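PDB 3N0X: possible substrate binding protein of ABC transporter system from Rhodopseudomonas palustris, which probably binds branched-chain amino acids or related small ligands in the periplasm and hands them to an ABC transporter for uptake. Local coordinates for residues A[141-149]-A[185-196]; A[231-241]-A[247-258]. All blocks are in the same frame, centred on the assembly; numbering follows the deposited sequence.

Contact 1 of 2, residues A[141-149]-A[185-196]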
loop_
_atom_site.group_PDB
_atom_site.type_symbol
_atom_site.label_atom_id
_atom_site.label_comp_id
_atom_site.label_asym_id
_atom_site.label_seq_id
_atom_site.Cartn_x
_atom_site.Cartn_y
_atom_site.Cartn_z
ATOM N N GLY A 141 7.713 -27.375 -2.443
ATOM C CA GLY A 141 6.677 -28.065 -3.232
ATOM C C GLY A 141 5.833 -27.182 -4.151
ATOM O O GLY A 141 4.814 -27.639 -4.701
ATOM N N VAL A 142 6.250 -25.931 -4.307
ATOM C CA VAL A 142 5.568 -24.972 -5.172
ATOM C C VAL A 142 6.509 -24.491 -6.285
ATOM O O VAL A 142 7.674 -24.171 -6.025
ATOM C CB VAL A 142 5.115 -23.752 -4.362
ATOM C CG1 VAL A 142 4.530 -22.661 -5.272
ATOM C CG2 VAL A 142 4.093 -24.157 -3.274
ATOM N N THR A 143 5.984 -24.438 -7.522
ATOM C CA THR A 143 6.686 -23.848 -8.661
ATOM C C THR A 143 5.820 -22.719 -9.180
ATOM O O THR A 143 4.614 -22.904 -9.342
ATOM C CB THR A 143 6.938 -24.878 -9.778
ATOM O OG1 THR A 143 7.646 -25.999 -9.195
ATOM C CG2 THR A 143 7.783 -24.275 -10.936
ATOM N N ILE A 144 6.459 -21.573 -9.463
ATOM C CA ILE A 144 5.798 -20.362 -9.867
ATOM C C ILE A 144 6.314 -19.903 -11.235
ATOM O O ILE A 144 7.494 -20.037 -11.555
ATOM C CB ILE A 144 6.019 -19.263 -8.811
ATOM C CG1 ILE A 144 5.263 -19.681 -7.548
ATOM C CG2 ILE A 144 5.512 -17.891 -9.295
ATOM C CD1 ILE A 144 5.695 -19.030 -6.338
ATOM N N ALA A 145 5.395 -19.400 -12.073
ATOM C CA ALA A 145 5.748 -18.611 -13.235
ATOM C C ALA A 145 5.121 -17.247 -13.039
ATOM O O ALA A 145 3.962 -17.146 -12.568
ATOM C CB ALA A 145 5.176 -19.226 -14.542
ATOM N N THR A 146 5.814 -16.197 -13.454
ATOM C CA THR A 146 5.274 -14.856 -13.274
ATOM C C THR A 146 4.858 -14.226 -14.611
ATOM O O THR A 146 5.446 -14.476 -15.648
ATOM C CB THR A 146 6.287 -13.916 -12.552
ATOM O OG1 THR A 146 7.498 -13.811 -13.310
ATOM C CG2 THR A 146 6.623 -14.425 -11.072
ATOM N N LEU A 147 3.830 -13.376 -14.549
ATOM C CA LEU A 147 3.406 -12.567 -15.685
ATOM C C LEU A 147 3.378 -11.128 -15.193
ATOM O O LEU A 147 2.773 -10.810 -14.160
ATOM C CB LEU A 147 2.013 -12.961 -16.175
ATOM C CG LEU A 147 1.365 -12.091 -17.261
ATOM C CD1 LEU A 147 2.218 -12.105 -18.532
ATOM C CD2 LEU A 147 -0.081 -12.596 -17.525
ATOM N N ALA A 148 3.979 -10.247 -15.999
ATOM C CA ALA A 148 4.060 -8.826 -15.690
ATOM C C ALA A 148 4.082 -8.049 -16.985
ATOM O O ALA A 148 4.358 -8.609 -18.060
ATOM C CB ALA A 148 5.335 -8.523 -14.853
ATOM N N GLN A 149 3.779 -6.760 -16.876
ATOM C CA GLN A 149 3.947 -5.802 -17.971
ATOM C C GLN A 149 5.427 -5.405 -18.113
ATOM O O GLN A 149 6.168 -5.302 -17.117
ATOM C CB GLN A 149 3.115 -4.566 -17.655
ATOM C CG GLN A 149 1.621 -4.860 -17.589
ATOM C CD GLN A 149 0.857 -3.888 -16.750
ATOM O OE1 GLN A 149 1.123 -3.702 -15.566
ATOM N NE2 GLN A 149 -0.098 -3.200 -17.390
ATOM N N PHE A 185 -4.165 -12.536 -24.236
ATOM C CA PHE A 185 -3.184 -13.330 -23.452
ATOM C C PHE A 185 -3.045 -14.753 -23.925
ATOM O O PHE A 185 -2.445 -15.575 -23.230
ATOM C CB PHE A 185 -3.533 -13.284 -21.966
ATOM C CG PHE A 185 -3.399 -11.926 -21.387
ATOM C CD1 PHE A 185 -4.465 -11.015 -21.471
ATOM C CD2 PHE A 185 -2.196 -11.494 -20.831
ATOM C CE1 PHE A 185 -4.349 -9.736 -20.983
ATOM C CE2 PHE A 185 -2.092 -10.205 -20.339
ATOM C CZ PHE A 185 -3.160 -9.322 -20.426
ATOM N N THR A 186 -3.582 -15.066 -25.115
ATOM C CA THR A 186 -3.576 -16.435 -25.609
ATOM C C THR A 186 -2.164 -17.001 -25.706
ATOM O O THR A 186 -1.858 -18.079 -25.170
ATOM C CB THR A 186 -4.307 -16.527 -26.995
ATOM O OG1 THR A 186 -5.638 -16.006 -26.842
ATOM C CG2 THR A 186 -4.340 -17.973 -27.481
ATOM N N ALA A 187 -1.284 -16.271 -26.367
ATOM C CA ALA A 187 0.071 -16.763 -26.611
ATOM C C ALA A 187 0.896 -16.869 -25.328
ATOM O O ALA A 187 1.522 -17.907 -25.055
ATOM C CB ALA A 187 0.788 -15.858 -27.638
ATOM N N VAL A 188 0.910 -15.787 -24.562
ATOM C CA VAL A 188 1.672 -15.775 -23.302
ATOM C C VAL A 188 1.087 -16.812 -22.303
ATOM O O VAL A 188 1.835 -17.466 -21.581
ATOM C CB VAL A 188 1.809 -14.366 -22.678
ATOM C CG1 VAL A 188 0.514 -13.829 -22.136
ATOM C CG2 VAL A 188 2.848 -14.379 -21.508
ATOM N N GLY A 189 -0.243 -16.949 -22.292
ATOM C CA GLY A 189 -0.934 -17.903 -21.423
ATOM C C GLY A 189 -0.444 -19.307 -21.707
ATOM O O GLY A 189 -0.120 -20.053 -20.784
ATOM N N GLN A 190 -0.387 -19.665 -22.982
ATOM C CA GLN A 190 0.100 -20.981 -23.368
ATOM C C GLN A 190 1.567 -21.204 -22.976
ATOM O O GLN A 190 1.921 -22.290 -22.509
ATOM C CB GLN A 190 -0.162 -21.290 -24.846
ATOM C CG GLN A 190 -0.067 -22.786 -25.110
ATOM C CD GLN A 190 -1.146 -23.601 -24.387
ATOM O OE1 GLN A 190 -2.328 -23.273 -24.427
ATOM N NE2 GLN A 190 -0.718 -24.659 -23.692
ATOM N N ARG A 191 2.403 -20.173 -23.106
ATOM C CA ARG A 191 3.798 -20.303 -22.677
ATOM C C ARG A 191 3.872 -20.571 -21.181
ATOM O O ARG A 191 4.675 -21.398 -20.717
ATOM C CB ARG A 191 4.632 -19.069 -23.047
ATOM C CG ARG A 191 4.758 -18.864 -24.577
ATOM C CD ARG A 191 5.910 -17.934 -24.900
ATOM N NE ARG A 191 5.744 -16.574 -24.389
ATOM C CZ ARG A 191 5.078 -15.610 -25.026
ATOM N NH1 ARG A 191 4.480 -15.874 -26.185
ATOM N NH2 ARG A 191 4.987 -14.390 -24.503
ATOM N N LEU A 192 3.066 -19.842 -20.417
ATOM C CA LEU A 192 3.026 -20.036 -18.967
ATOM C C LEU A 192 2.541 -21.429 -18.610
ATOM O O LEU A 192 3.129 -22.113 -17.764
ATOM C CB LEU A 192 2.145 -18.955 -18.315
ATOM C CG LEU A 192 2.680 -17.522 -18.374
ATOM C CD1 LEU A 192 1.547 -16.550 -18.107
ATOM C CD2 LEU A 192 3.820 -17.302 -17.369
ATOM N N PHE A 193 1.475 -21.865 -19.261
ATOM C CA PHE A 193 0.959 -23.215 -18.998
ATOM C C PHE A 193 1.998 -24.262 -19.376
ATOM O O PHE A 193 2.240 -25.215 -18.611
ATOM C CB PHE A 193 -0.314 -23.503 -19.796
ATOM C CG PHE A 193 -1.476 -22.637 -19.463
ATOM C CD1 PHE A 193 -1.550 -21.908 -18.304
ATOM C CD2 PHE A 193 -2.550 -22.581 -20.336
ATOM C CE1 PHE A 193 -2.641 -21.128 -18.017
ATOM C CE2 PHE A 193 -3.651 -21.789 -20.041
ATOM C CZ PHE A 193 -3.701 -21.075 -18.887
ATOM N N ASP A 194 2.627 -24.097 -20.545
ATOM C CA ASP A 194 3.643 -25.072 -20.983
ATOM C C ASP A 194 4.859 -25.121 -20.054
ATOM O O ASP A 194 5.435 -26.202 -19.828
ATOM C CB ASP A 194 4.075 -24.833 -22.426
ATOM C CG ASP A 194 2.970 -25.167 -23.423
ATOM O OD1 ASP A 194 1.933 -25.796 -23.051
ATOM O OD2 ASP A 194 3.126 -24.771 -24.595
ATOM N N ALA A 195 5.212 -23.978 -19.463
ATOM C CA ALA A 195 6.295 -23.899 -18.493
ATOM C C ALA A 195 6.026 -24.598 -17.147
ATOM O O ALA A 195 6.960 -24.851 -16.381
ATOM C CB ALA A 195 6.661 -22.423 -18.217
ATOM N N LEU A 196 4.756 -24.832 -16.827
ATOM C CA LEU A 196 4.385 -25.424 -15.572
ATOM C C LEU A 196 3.735 -26.816 -15.633
ATOM O O LEU A 196 3.764 -27.530 -14.634
ATOM C CB LEU A 196 3.429 -24.485 -14.859
ATOM C CG LEU A 196 3.972 -23.165 -14.370
ATOM C CD1 LEU A 196 2.745 -22.330 -13.827
ATOM C CD2 LEU A 196 5.077 -23.300 -13.301
#

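Contact 2 of 2, residues A[231-241]-A[247-258]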
loop_
_atom_site.group_PDB
_atom_site.type_symbol
_atom_site.label_atom_id
_atom_site.label_comp_id
_atom_site.label_asym_id
_atom_site.label_seq_id
_atom_site.Cartn_x
_atom_site.Cartn_y
_atom_site.Cartn_z
ATOM N N LEU A 231 -4.011 -19.717 -10.316
ATOM C CA LEU A 231 -3.639 -18.325 -10.529
ATOM C C LEU A 231 -3.541 -17.632 -9.192
ATOM O O LEU A 231 -4.203 -18.026 -8.236
ATOM C CB LEU A 231 -4.691 -17.594 -11.351
ATOM C CG LEU A 231 -5.023 -18.118 -12.750
ATOM C CD1 LEU A 231 -6.065 -17.180 -13.443
ATOM C CD2 LEU A 231 -3.758 -18.337 -13.622
ATOM N N SER A 232 -2.671 -16.638 -9.110
ATOM C CA SER A 232 -2.455 -15.844 -7.908
ATOM C C SER A 232 -2.154 -14.411 -8.292
ATOM O O SER A 232 -1.534 -14.137 -9.313
ATOM C CB SER A 232 -1.319 -16.438 -7.053
ATOM O OG SER A 232 -1.002 -15.700 -5.861
ATOM N N THR A 233 -2.608 -13.470 -7.465
ATOM C CA THR A 233 -2.240 -12.082 -7.625
ATOM C C THR A 233 -2.426 -11.384 -6.266
ATOM O O THR A 233 -3.034 -11.951 -5.315
ATOM C CB THR A 233 -3.044 -11.407 -8.750
ATOM O OG1 THR A 233 -2.446 -10.164 -9.109
ATOM C CG2 THR A 233 -4.515 -11.203 -8.323
ATOM N N GLY A 234 -1.941 -10.158 -6.159
ATOM C CA GLY A 234 -2.135 -9.377 -4.929
ATOM C C GLY A 234 -3.569 -8.922 -4.723
ATOM O O GLY A 234 -4.407 -8.953 -5.634
ATOM N N GLY A 235 -3.825 -8.423 -3.523
ATOM C CA GLY A 235 -5.145 -7.902 -3.186
ATOM C C GLY A 235 -5.367 -6.550 -3.809
ATOM O O GLY A 235 -4.513 -6.032 -4.540
ATOM N N ASN A 236 -6.498 -5.959 -3.497
ATOM C CA ASN A 236 -6.843 -4.688 -4.125
ATOM C C ASN A 236 -7.980 -4.048 -3.355
ATOM O O ASN A 236 -8.502 -4.601 -2.409
ATOM C CB ASN A 236 -7.228 -4.864 -5.623
ATOM C CG ASN A 236 -6.763 -3.720 -6.479
ATOM O OD1 ASN A 236 -6.755 -2.554 -6.062
ATOM N ND2 ASN A 236 -6.282 -4.063 -7.689
ATOM N N ILE A 237 -8.325 -2.841 -3.795
ATOM C CA ILE A 237 -9.408 -2.107 -3.197
ATOM C C ILE A 237 -10.739 -2.761 -3.509
ATOM O O ILE A 237 -10.867 -3.553 -4.427
ATOM C CB ILE A 237 -9.399 -0.617 -3.618
ATOM C CG1 ILE A 237 -9.518 -0.443 -5.131
ATOM C CG2 ILE A 237 -8.104 0.032 -3.038
ATOM C CD1 ILE A 237 -9.689 1.021 -5.566
ATOM N N LEU A 238 -11.766 -2.437 -2.730
ATOM C CA LEU A 238 -13.039 -3.121 -2.855
ATOM C C LEU A 238 -13.684 -3.114 -4.254
ATOM O O LEU A 238 -14.157 -4.150 -4.709
ATOM C CB LEU A 238 -14.039 -2.690 -1.747
ATOM C CG LEU A 238 -13.601 -2.888 -0.291
ATOM C CD1 LEU A 238 -14.665 -2.327 0.699
ATOM C CD2 LEU A 238 -13.314 -4.346 0.018
ATOM N N PRO A 239 -13.741 -1.948 -4.946
ATOM C CA PRO A 239 -14.293 -2.005 -6.310
ATOM C C PRO A 239 -13.547 -2.949 -7.253
ATOM O O PRO A 239 -14.160 -3.610 -8.110
ATOM C CB PRO A 239 -14.175 -0.570 -6.801
ATOM C CG PRO A 239 -14.060 0.266 -5.583
ATOM C CD PRO A 239 -13.375 -0.575 -4.536
ATOM N N ALA A 240 -12.241 -3.018 -7.096
ATOM C CA ALA A 240 -11.420 -3.912 -7.910
ATOM C C ALA A 240 -11.598 -5.404 -7.571
ATOM O O ALA A 240 -11.338 -6.283 -8.411
ATOM C CB ALA A 240 -9.944 -3.513 -7.794
ATOM N N LEU A 241 -12.022 -5.697 -6.346
ATOM C CA LEU A 241 -12.240 -7.083 -5.908
ATOM C C LEU A 241 -13.528 -7.713 -6.486
ATOM O O LEU A 241 -13.719 -8.922 -6.331
ATOM C CB LEU A 241 -12.255 -7.163 -4.373
ATOM C CG LEU A 241 -10.967 -6.901 -3.611
ATOM C CD1 LEU A 241 -11.221 -7.021 -2.118
ATOM C CD2 LEU A 241 -9.856 -7.870 -4.077
ATOM N N LEU A 247 -12.629 -15.919 -9.283
ATOM C CA LEU A 247 -11.410 -16.650 -8.890
ATOM C C LEU A 247 -11.528 -17.290 -7.489
ATOM O O LEU A 247 -10.694 -17.031 -6.605
ATOM C CB LEU A 247 -10.219 -15.678 -8.934
ATOM C CG LEU A 247 -9.952 -14.948 -10.264
ATOM C CD1 LEU A 247 -9.065 -13.702 -10.097
ATOM C CD2 LEU A 247 -9.346 -15.970 -11.204
ATOM N N PRO A 248 -12.576 -18.082 -7.248
ATOM C CA PRO A 248 -12.733 -18.665 -5.933
ATOM C C PRO A 248 -11.490 -19.444 -5.491
ATOM O O PRO A 248 -10.925 -20.203 -6.274
ATOM C CB PRO A 248 -13.945 -19.593 -6.102
ATOM C CG PRO A 248 -14.016 -19.840 -7.549
ATOM C CD PRO A 248 -13.608 -18.577 -8.178
ATOM N N GLY A 249 -11.059 -19.231 -4.253
ATOM C CA GLY A 249 -9.949 -19.963 -3.679
ATOM C C GLY A 249 -8.585 -19.366 -4.010
ATOM O O GLY A 249 -7.577 -19.861 -3.517
HETATM N N MSE A 250 -8.554 -18.326 -4.841
HETATM C CA MSE A 250 -7.291 -17.688 -5.193
HETATM C C MSE A 250 -6.622 -17.170 -3.931
HETATM O O MSE A 250 -7.270 -16.564 -3.056
HETATM C CB MSE A 250 -7.474 -16.533 -6.168
HETATM C CG MSE A 250 -6.144 -15.910 -6.586
HETATM SE SE MSE A 250 -6.306 -14.772 -8.122
HETATM C CE MSE A 250 -7.356 -13.521 -7.360
ATOM N N GLU A 251 -5.304 -17.355 -3.854
ATOM C CA GLU A 251 -4.554 -16.794 -2.765
ATOM C C GLU A 251 -3.531 -15.774 -3.240
ATOM O O GLU A 251 -3.059 -15.805 -4.359
ATOM C CB GLU A 251 -3.821 -17.880 -1.994
ATOM C CG GLU A 251 -4.769 -18.903 -1.370
ATOM C CD GLU A 251 -4.123 -19.948 -0.478
ATOM O OE1 GLU A 251 -2.921 -19.823 -0.100
ATOM O OE2 GLU A 251 -4.866 -20.912 -0.154
ATOM N N GLY A 252 -3.149 -14.913 -2.321
ATOM C CA GLY A 252 -2.197 -13.865 -2.532
ATOM C C GLY A 252 -1.973 -13.129 -1.247
ATOM O O GLY A 252 -2.424 -13.584 -0.166
ATOM N N ALA A 253 -1.366 -11.944 -1.359
ATOM C CA ALA A 253 -1.251 -11.065 -0.214
ATOM C C ALA A 253 -1.784 -9.692 -0.507
ATOM O O ALA A 253 -1.757 -9.238 -1.643
ATOM C CB ALA A 253 0.214 -10.959 0.243
ATOM N N THR A 254 -2.290 -9.049 0.545
ATOM C CA THR A 254 -2.873 -7.722 0.471
ATOM C C THR A 254 -2.393 -6.786 1.579
ATOM O O THR A 254 -2.038 -7.200 2.689
ATOM C CB THR A 254 -4.436 -7.794 0.465
ATOM O OG1 THR A 254 -4.959 -6.521 0.020
ATOM C CG2 THR A 254 -5.009 -8.237 1.829
ATOM N N TYR A 255 -2.432 -5.498 1.264
ATOM C CA TYR A 255 -2.126 -4.445 2.232
ATOM C C TYR A 255 -3.200 -4.362 3.332
ATOM O O TYR A 255 -2.905 -4.048 4.481
ATOM C CB TYR A 255 -2.055 -3.102 1.454
ATOM C CG TYR A 255 -2.149 -1.822 2.282
ATOM C CD1 TYR A 255 -1.097 -1.370 3.085
ATOM C CD2 TYR A 255 -3.269 -1.053 2.215
ATOM C CE1 TYR A 255 -1.196 -0.184 3.811
ATOM C CE2 TYR A 255 -3.399 0.087 2.983
ATOM C CZ TYR A 255 -2.347 0.546 3.745
ATOM O OH TYR A 255 -2.471 1.724 4.456
ATOM N N TYR A 256 -4.448 -4.589 2.960
ATOM C CA TYR A 256 -5.578 -4.406 3.855
ATOM C C TYR A 256 -6.839 -5.060 3.298
ATOM O O TYR A 256 -7.041 -5.125 2.093
ATOM C CB TYR A 256 -5.860 -2.914 4.075
ATOM C CG TYR A 256 -6.941 -2.589 5.117
ATOM C CD1 TYR A 256 -6.684 -2.653 6.495
ATOM C CD2 TYR A 256 -8.207 -2.172 4.715
ATOM C CE1 TYR A 256 -7.678 -2.319 7.415
ATOM C CE2 TYR A 256 -9.188 -1.842 5.614
ATOM C CZ TYR A 256 -8.920 -1.953 6.979
ATOM O OH TYR A 256 -9.928 -1.613 7.856
ATOM N N TYR A 257 -7.676 -5.555 4.204
ATOM C CA TYR A 257 -9.081 -5.913 3.924
ATOM C C TYR A 257 -9.767 -5.690 5.259
ATOM O O TYR A 257 -9.275 -6.164 6.270
ATOM C CB TYR A 257 -9.241 -7.344 3.391
ATOM C CG TYR A 257 -10.672 -7.705 3.123
ATOM C CD1 TYR A 257 -11.301 -7.252 1.981
ATOM C CD2 TYR A 257 -11.401 -8.460 4.013
ATOM C CE1 TYR A 257 -12.629 -7.563 1.729
ATOM C CE2 TYR A 257 -12.707 -8.796 3.779
ATOM C CZ TYR A 257 -13.326 -8.334 2.649
ATOM O OH TYR A 257 -14.652 -8.640 2.454
ATOM N N TYR A 258 -10.875 -4.961 5.259
ATOM C CA TYR A 258 -11.476 -4.489 6.506
ATOM C C TYR A 258 -11.705 -5.566 7.561
ATOM O O TYR A 258 -11.549 -5.302 8.747
ATOM C CB TYR A 258 -12.777 -3.717 6.244
ATOM C CG TYR A 258 -13.908 -4.507 5.616
ATOM C CD1 TYR A 258 -13.969 -4.704 4.241
ATOM C CD2 TYR A 258 -14.931 -5.020 6.396
ATOM C CE1 TYR A 258 -15.027 -5.424 3.657
ATOM C CE2 TYR A 258 -15.991 -5.734 5.826
ATOM C CZ TYR A 258 -16.031 -5.936 4.458
ATOM O OH TYR A 258 -17.080 -6.677 3.902
HETATM O O HOH W 1 -3.947 -19.132 -5.749
HETATM O O HOH W 2 -7.545 -6.230 -0.179
#

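Contact 1 of 2, residues A[141-149]-A[185-196]
Phe185, at the N-cap position of helix 186-196, opens the contact by bringing CD2 of its ring to within 4.1 Å of Leu147 CD2; the methyl approaches the ring obliquely. One turn on, Val188 sends its CG2 branch, anti to the backbone N, against the other methyl of the same leucine, CG2 to Leu147 CD1 being 3.8 Å. The two branches of Leu147 are thus divided between Phe185 and Val188. Its CG stands anti to the backbone N (chi1 173°), which extends the fork from the strand toward the start of the helix.

Leu192 lies at the point of closest backbone approach, its CA 6.5 Å from that of Ala145. Its branches also part: CD2 packs on Ala145 CB at 3.7 Å and also touches the backbone O of Thr146, while CD1 reaches back to Leu147 CB. The small alanine side chain faces the helix here, consistent with this short separation. Leu196 completes the row, laying CD1 against Ala145 CB at 4.0 Å and CD2 against Thr143 CG2 at 3.7 Å; these last two side chains run past one another in opposite directions. No hydrogen bond crosses the interface; side-chain methyls carry nearly all of it, with the backbone O of Thr146 among the few polar atoms they touch.

The axes of the short segments pass 8.9 Å apart at 164°, nearly antiparallel, as expected for a helix returning over a parallel sheet in an alpha/beta domain. Strand 142-149 lies between strands 171-178 and 202-207, and Leu192 and Leu196 also touch Ile205 of the latter. Ile144 and Thr146 point away from helix 186-196 and pack on helix 152-165, which places the sheet between two helical layers.

Contact 2 of 2, residues A[231-241]-A[247-258]
Ser232 turns its OG anti to the backbone N (chi1 178°), and this carries the hydroxyl to Glu251 O, to which it donates a short 2.5 Å hydrogen bond. Selenomethionine Met250 likewise has CG anti to its N, then bends at chi3 (65°): in the conformer described, CG rests 3.3 Å from Leu231 O and the terminal CE meets Thr233 CG2 at 3.8 Å.

Strands 231-233 and 251-254 run parallel, but their backbones are joined sparingly: the first edges the parallel sheet, while the second pairs antiparallel with strand 335-345. Water 1 spans them, donating to Leu231 O and accepting from Glu251 N. Farther along, Gly235 N binds Ala253 O at 2.9 Å, with the donor 40° above the carbonyl plane. The backbone of Gly235 also makes contact through CA, 3.5 Å from Thr254 OG1.

Beyond the strands, Leu238 CD2 touches Tyr257 CE1 at 3.7 Å, while Leu241 CD1 adds a second apolar contact to Tyr257. Water 2 links Asn236 O, Thr254 OG1 and Tyr256 O, and Asn236 OD1 binds a glycerol, probably from the crystallisation liquor. The chemistry implies a junction closed by scattered polar links and bridging by two waters rather than by regular strand pairing. Thr233 N and O are buried with no hydrogen-bond partner in the model; a nearly straight C-H...O contact from Gly252 CA is what Thr233 O receives across the contact.

Both contacts are buried and reach the same four-stranded parallel sheet, contact 1 through the inner strand 142-149 and contact 2 through the outermost strand 229-233. Their centres lie 19 Å apart, with about 5 Å between nearest atoms. Contact 1, about 26 Å from the chain centre, joins a helix to a sheet face mainly through aliphatic groups, without a hydrogen bond between its segments. Contact 2, about 13 Å from that centre, joins the sheet margin to strand 251-254, which belongs to the antiparallel sheet; there backbone groups, a serine hydroxyl and waters share the work with apolar contacts. The difference is consistent with one contact covering a sheet face and the other meeting a sheet edge.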